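Putative Xylose isomerase (Rhodospirillum rubrum, PDB 3QXB) binds iron and manganese ions in a xylose isomerase-like TIM barrel and may be an isomerase, as its family suggests. Local coordinates at residues E178-L182 / A183-P187; L211-W214 / G215-L218. All coordinates share one frame; numbering follows the deposited sequence.

Interaction 1: residues E178-L182 / A183-P187. With FE (Fe (III) ion), chain E.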
loop_
_atom_site.group_PDB
_atom_site.type_symbol
_atom_site.label_atom_id
_atom_site.label_comp_id
_atom_site.label_asym_id
_atom_site.label_seq_id
_atom_site.Cartn_x
_atom_site.Cartn_y
_atom_site.Cartn_z
ATOM N N GLU A 178 5.949 6.600 -14.432
ATOM C CA GLU A 178 4.506 6.798 -14.527
ATOM C C GLU A 178 4.113 8.134 -13.948
ATOM O O GLU A 178 4.220 8.316 -12.723
ATOM C CB GLU A 178 3.748 5.688 -13.746
ATOM C CG GLU A 178 2.285 5.957 -13.567
ATOM C CD GLU A 178 1.516 4.781 -12.968
ATOM O OE1 GLU A 178 2.108 3.965 -12.237
ATOM O OE2 GLU A 178 0.298 4.701 -13.198
ATOM N N PRO A 179 3.642 9.070 -14.789
ATOM C CA PRO A 179 3.171 10.308 -14.213
ATOM C C PRO A 179 1.916 10.128 -13.344
ATOM O O PRO A 179 1.139 9.166 -13.521
ATOM C CB PRO A 179 2.857 11.181 -15.448
ATOM C CG PRO A 179 3.768 10.656 -16.497
ATOM C CD PRO A 179 3.729 9.172 -16.265
ATOM N N VAL A 180 1.738 11.059 -12.416
ATOM C CA VAL A 180 0.722 10.950 -11.389
ATOM C C VAL A 180 -0.082 12.250 -11.198
ATOM O O VAL A 180 0.466 13.348 -11.413
ATOM C CB VAL A 180 1.366 10.608 -10.040
ATOM C CG1 VAL A 180 1.918 9.185 -10.083
ATOM C CG2 VAL A 180 2.463 11.616 -9.758
ATOM N N PRO A 181 -1.343 12.123 -10.712
ATOM C CA PRO A 181 -2.290 13.253 -10.637
ATOM C C PRO A 181 -2.185 14.033 -9.332
ATOM O O PRO A 181 -3.208 14.362 -8.726
ATOM C CB PRO A 181 -3.668 12.559 -10.743
ATOM C CG PRO A 181 -3.475 11.224 -10.069
ATOM C CD PRO A 181 -2.016 10.831 -10.408
ATOM N N LEU A 182 -0.957 14.323 -8.917
ATOM C CA LEU A 182 -0.669 15.087 -7.712
ATOM C C LEU A 182 0.267 16.225 -8.084
ATOM O O LEU A 182 1.284 15.961 -8.709
ATOM C CB LEU A 182 0.028 14.196 -6.694
ATOM C CG LEU A 182 -0.817 13.173 -5.899
ATOM C CD1 LEU A 182 -1.343 12.084 -6.807
ATOM C CD2 LEU A 182 0.049 12.585 -4.776
ATOM N N ALA A 183 -0.046 17.462 -7.679
ATOM C CA ALA A 183 0.859 18.634 -7.841
ATOM C C ALA A 183 2.101 18.532 -6.914
ATOM O O ALA A 183 3.116 19.187 -7.165
ATOM C CB ALA A 183 0.115 19.940 -7.563
ATOM N N THR A 184 2.007 17.713 -5.858
ATOM C CA THR A 184 3.116 17.471 -4.921
ATOM C C THR A 184 4.153 16.401 -5.421
ATOM O O THR A 184 5.055 16.044 -4.712
ATOM C CB THR A 184 2.564 17.020 -3.566
ATOM O OG1 THR A 184 1.786 15.827 -3.763
ATOM C CG2 THR A 184 1.714 18.146 -2.908
ATOM N N GLU A 185 3.976 15.880 -6.624
ATOM C CA GLU A 185 4.870 14.888 -7.205
ATOM C C GLU A 185 5.237 15.374 -8.610
ATOM O O GLU A 185 4.651 16.326 -9.126
ATOM C CB GLU A 185 4.218 13.496 -7.210
ATOM C CG GLU A 185 3.703 13.105 -5.788
ATOM C CD GLU A 185 3.358 11.625 -5.602
ATOM O OE1 GLU A 185 3.151 10.933 -6.608
ATOM O OE2 GLU A 185 3.274 11.159 -4.443
ATOM N N PHE A 186 6.265 14.781 -9.172
ATOM C CA PHE A 186 6.695 15.122 -10.515
ATOM C C PHE A 186 7.145 13.840 -11.142
ATOM O O PHE A 186 7.800 13.064 -10.467
ATOM C CB PHE A 186 7.874 16.070 -10.443
ATOM C CG PHE A 186 8.451 16.451 -11.784
ATOM C CD1 PHE A 186 9.472 15.712 -12.352
ATOM C CD2 PHE A 186 7.999 17.574 -12.445
ATOM C CE1 PHE A 186 10.039 16.079 -13.591
ATOM C CE2 PHE A 186 8.552 17.959 -13.665
ATOM C CZ PHE A 186 9.570 17.208 -14.248
ATOM N N PRO A 187 6.827 13.606 -12.430
ATOM C CA PRO A 187 5.980 14.391 -13.326
ATOM C C PRO A 187 4.489 14.161 -13.069
ATOM O O PRO A 187 4.055 13.049 -12.760
ATOM C CB PRO A 187 6.375 13.876 -14.711
ATOM C CG PRO A 187 6.785 12.461 -14.467
ATOM C CD PRO A 187 7.411 12.435 -13.116
HETATM FE FE FE E . -1.106 3.088 -12.788
HETATM O O HOH W 1 -1.614 3.767 -10.628
HETATM O O HOH W 2 0.545 2.141 -11.535
#

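Interaction 2: residues L211-W214 / G215-L218. With FE (Fe (III) ion), chain E; MN (manganese (II) ion), chain G.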
loop_
_atom_site.group_PDB
_atom_site.type_symbol
_atom_site.label_atom_id
_atom_site.label_comp_id
_atom_site.label_asym_id
_atom_site.label_seq_id
_atom_site.Cartn_x
_atom_site.Cartn_y
_atom_site.Cartn_z
ATOM N N LEU A 211 5.082 5.487 -18.990
ATOM C CA LEU A 211 3.895 4.656 -18.956
ATOM C C LEU A 211 2.774 5.563 -18.453
ATOM O O LEU A 211 2.907 6.169 -17.419
ATOM C CB LEU A 211 4.115 3.413 -18.089
ATOM C CG LEU A 211 2.902 2.498 -17.886
ATOM C CD1 LEU A 211 3.347 1.033 -17.633
ATOM C CD2 LEU A 211 1.995 3.043 -16.740
ATOM N N VAL A 212 1.710 5.745 -19.240
ATOM C CA VAL A 212 0.686 6.720 -18.872
ATOM C C VAL A 212 -0.575 5.987 -18.445
ATOM O O VAL A 212 -1.031 5.091 -19.121
ATOM C CB VAL A 212 0.413 7.701 -19.992
ATOM C CG1 VAL A 212 -0.840 8.562 -19.725
ATOM C CG2 VAL A 212 1.678 8.561 -20.246
ATOM N N ASP A 213 -1.091 6.354 -17.277
ATOM C CA ASP A 213 -2.251 5.697 -16.728
ATOM C C ASP A 213 -3.452 6.578 -17.047
ATOM O O ASP A 213 -3.464 7.761 -16.709
ATOM C CB ASP A 213 -2.077 5.558 -15.222
ATOM C CG ASP A 213 -3.198 4.785 -14.581
ATOM O OD1 ASP A 213 -4.349 4.943 -15.044
ATOM O OD2 ASP A 213 -2.904 4.032 -13.633
ATOM N N TRP A 214 -4.432 6.021 -17.741
ATOM C CA TRP A 214 -5.562 6.812 -18.238
ATOM C C TRP A 214 -6.288 7.534 -17.079
ATOM O O TRP A 214 -6.761 8.656 -17.236
ATOM C CB TRP A 214 -6.545 5.920 -19.012
ATOM C CG TRP A 214 -6.188 5.699 -20.438
ATOM C CD1 TRP A 214 -5.125 5.004 -20.917
ATOM C CD2 TRP A 214 -6.916 6.165 -21.581
ATOM N NE1 TRP A 214 -5.137 5.005 -22.283
ATOM C CE2 TRP A 214 -6.226 5.713 -22.722
ATOM C CE3 TRP A 214 -8.104 6.893 -21.748
ATOM C CZ2 TRP A 214 -6.658 5.992 -24.025
ATOM C CZ3 TRP A 214 -8.540 7.185 -23.074
ATOM C CH2 TRP A 214 -7.817 6.719 -24.179
ATOM N N GLY A 215 -6.322 6.924 -15.909
ATOM C CA GLY A 215 -6.981 7.533 -14.753
ATOM C C GLY A 215 -6.217 8.719 -14.179
ATOM O O GLY A 215 -6.805 9.597 -13.543
ATOM N N HIS A 216 -4.907 8.734 -14.376
ATOM C CA HIS A 216 -4.075 9.823 -13.921
ATOM C C HIS A 216 -4.186 11.020 -14.885
ATOM O O HIS A 216 -4.323 12.144 -14.442
ATOM C CB HIS A 216 -2.644 9.381 -13.861
ATOM C CG HIS A 216 -2.381 8.297 -12.868
ATOM N ND1 HIS A 216 -1.107 7.854 -12.594
ATOM C CD2 HIS A 216 -3.216 7.589 -12.056
ATOM C CE1 HIS A 216 -1.171 6.900 -11.673
ATOM N NE2 HIS A 216 -2.437 6.733 -11.320
ATOM N N ALA A 217 -4.139 10.761 -16.180
ATOM C CA ALA A 217 -4.275 11.824 -17.179
ATOM C C ALA A 217 -5.668 12.456 -17.123
ATOM O O ALA A 217 -5.831 13.658 -17.372
ATOM C CB ALA A 217 -4.001 11.281 -18.587
ATOM N N LEU A 218 -6.677 11.649 -16.821
ATOM C CA LEU A 218 -8.084 12.111 -16.890
ATOM C C LEU A 218 -8.601 12.665 -15.566
ATOM O O LEU A 218 -9.780 12.946 -15.427
ATOM C CB LEU A 218 -9.004 10.985 -17.403
ATOM C CG LEU A 218 -8.717 10.514 -18.849
ATOM C CD1 LEU A 218 -9.733 9.466 -19.323
ATOM C CD2 LEU A 218 -8.702 11.654 -19.798
HETATM FE FE FE E . -1.106 3.088 -12.788
HETATM MN MN MN G . -3.315 5.221 -10.032
HETATM O O HOH W 1 -1.614 3.767 -10.628
HETATM O O HOH W 2 0.545 2.141 -11.535
HETATM O O HOH W 3 -2.830 4.485 -7.765
#

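Interaction 1: residues E178-L182 / A183-P187
Val180 and Pro187 close the loop that leads from strand 174-177 to helix 190-200. Val180 N donates to Pro187 O at 3.1 Å, with an N-H...O angle of 159°. The donor lies in the plane of the Pro187 carbonyl. The same oxygen also receives a CA-H...O contact from Pro179. Beside this bond the two proline rings cross at an oblique angle, CG of Pro179 to CG of Pro187 4.1 Å. A cis peptide bond precedes Pro187.

At the far end of the loop, Leu182 to Glu185 form a type I beta turn. Its bond is weak: Glu185 N to Leu182 O is 3.4 Å. Ser188 OG also bonds to Leu182 O. Pro181 is the centre of an inverse gamma turn, in which Leu182 N bonds weakly to Val180 O.

The Glu185 chain turns back toward the 178-182 arm. Its CG is anti to the carbonyl carbon (chi1 -53°), and the extended chain lies alongside Leu182. Leu182 CD2 packs 3.5 Å from Glu185 OE2. Val180 CG2 meets Glu185 OE1 at 3.3 Å. Both contacts are apolar carbon against carboxylate. The polar partners come from other parts of the fold: Tyr96 bonds to OE1, Ser137 to OE2, and Lys31 of the second subunit forms a salt bridge with OE2.

At the loop's start, the extended Glu178 chain carries OE2 to the iron, 2.2 Å away. Asp213, His244 and Glu286 complete the protein ligands. A metal ligand just after a strand is characteristic of the C-terminal rim of a TIM barrel.

Interaction 2: residues L211-W214 / G215-L218
Asp213 N-caps the short helix 214-217 through a bond from Gly215 N to its OD1, 2.9 Å long. This is a strand-to-helix junction of a TIM barrel: strand 208-213 ends at Asp213 and the helix follows at once. The cap bond reaches the anti side of OD1, which also bonds to Gln246, with the Gly215 donor 25° out of the carboxylate plane. The other oxygen, OD2, binds the iron at 2.2 Å, so one carboxylate both caps a helix and holds a metal. CG of Asp213 is anti to the backbone N (chi1 -176°), which directs the carboxylate toward both partners.

The backbone of Asp213 adds two bonds. Its O accepts from His216 N and from Ala217 N. The bond to Ala217 is the straighter, and its donor lies nearly along the C=O axis. The His216 donor stands well above the carbonyl plane.

Trp214 begins the helix. Its side chain points away from 215-218 overall, yet its CB lies 3.3 Å from Gly215 N. Its O accepts from Leu218 N at 3.0 Å. The Trp214 and Leu218 side chains run side by side, with Leu218 CD1 at the edge of the indole, 3.9 Å from Trp214 CE3. Phe272 meets the indole edge-to-face.

His216 stacks on Asp213, imidazole and carboxylate planes 15° apart. Its ND1 is taken by Pro179 O, and its NE2 binds the manganese at 2.2 Å, with Asp253 and His255 as the other protein ligands. Asp213 CB sits over the ring face in a CH-pi contact, 3.7 Å from the centroid of the His216 imidazole.

Overall arrangement
Interaction 1 follows strand 174-177; interaction 2 holds the end of the neighbouring barrel strand, 208-213. Their centres are 11 Å apart, and they meet at the metal site. Glu178 OE2 lies 3.1 Å from His216 CE1, so the two ligand sets pack together. Interaction 2 alone of the two supplies a ligand, His216, to the second metal position. Iron and manganese are both modelled at each position. Water 1 links the ions, 2.3 Å from each. The probable bond from His216 ND1 to Pro179 O is 2.8 Å long and makes interaction 1 a second-shell support of that ligand. Pro179 CD also packs 3.3 Å from Leu211 O. A two-metal centre is consistent with the isomerase activity assigned to this family.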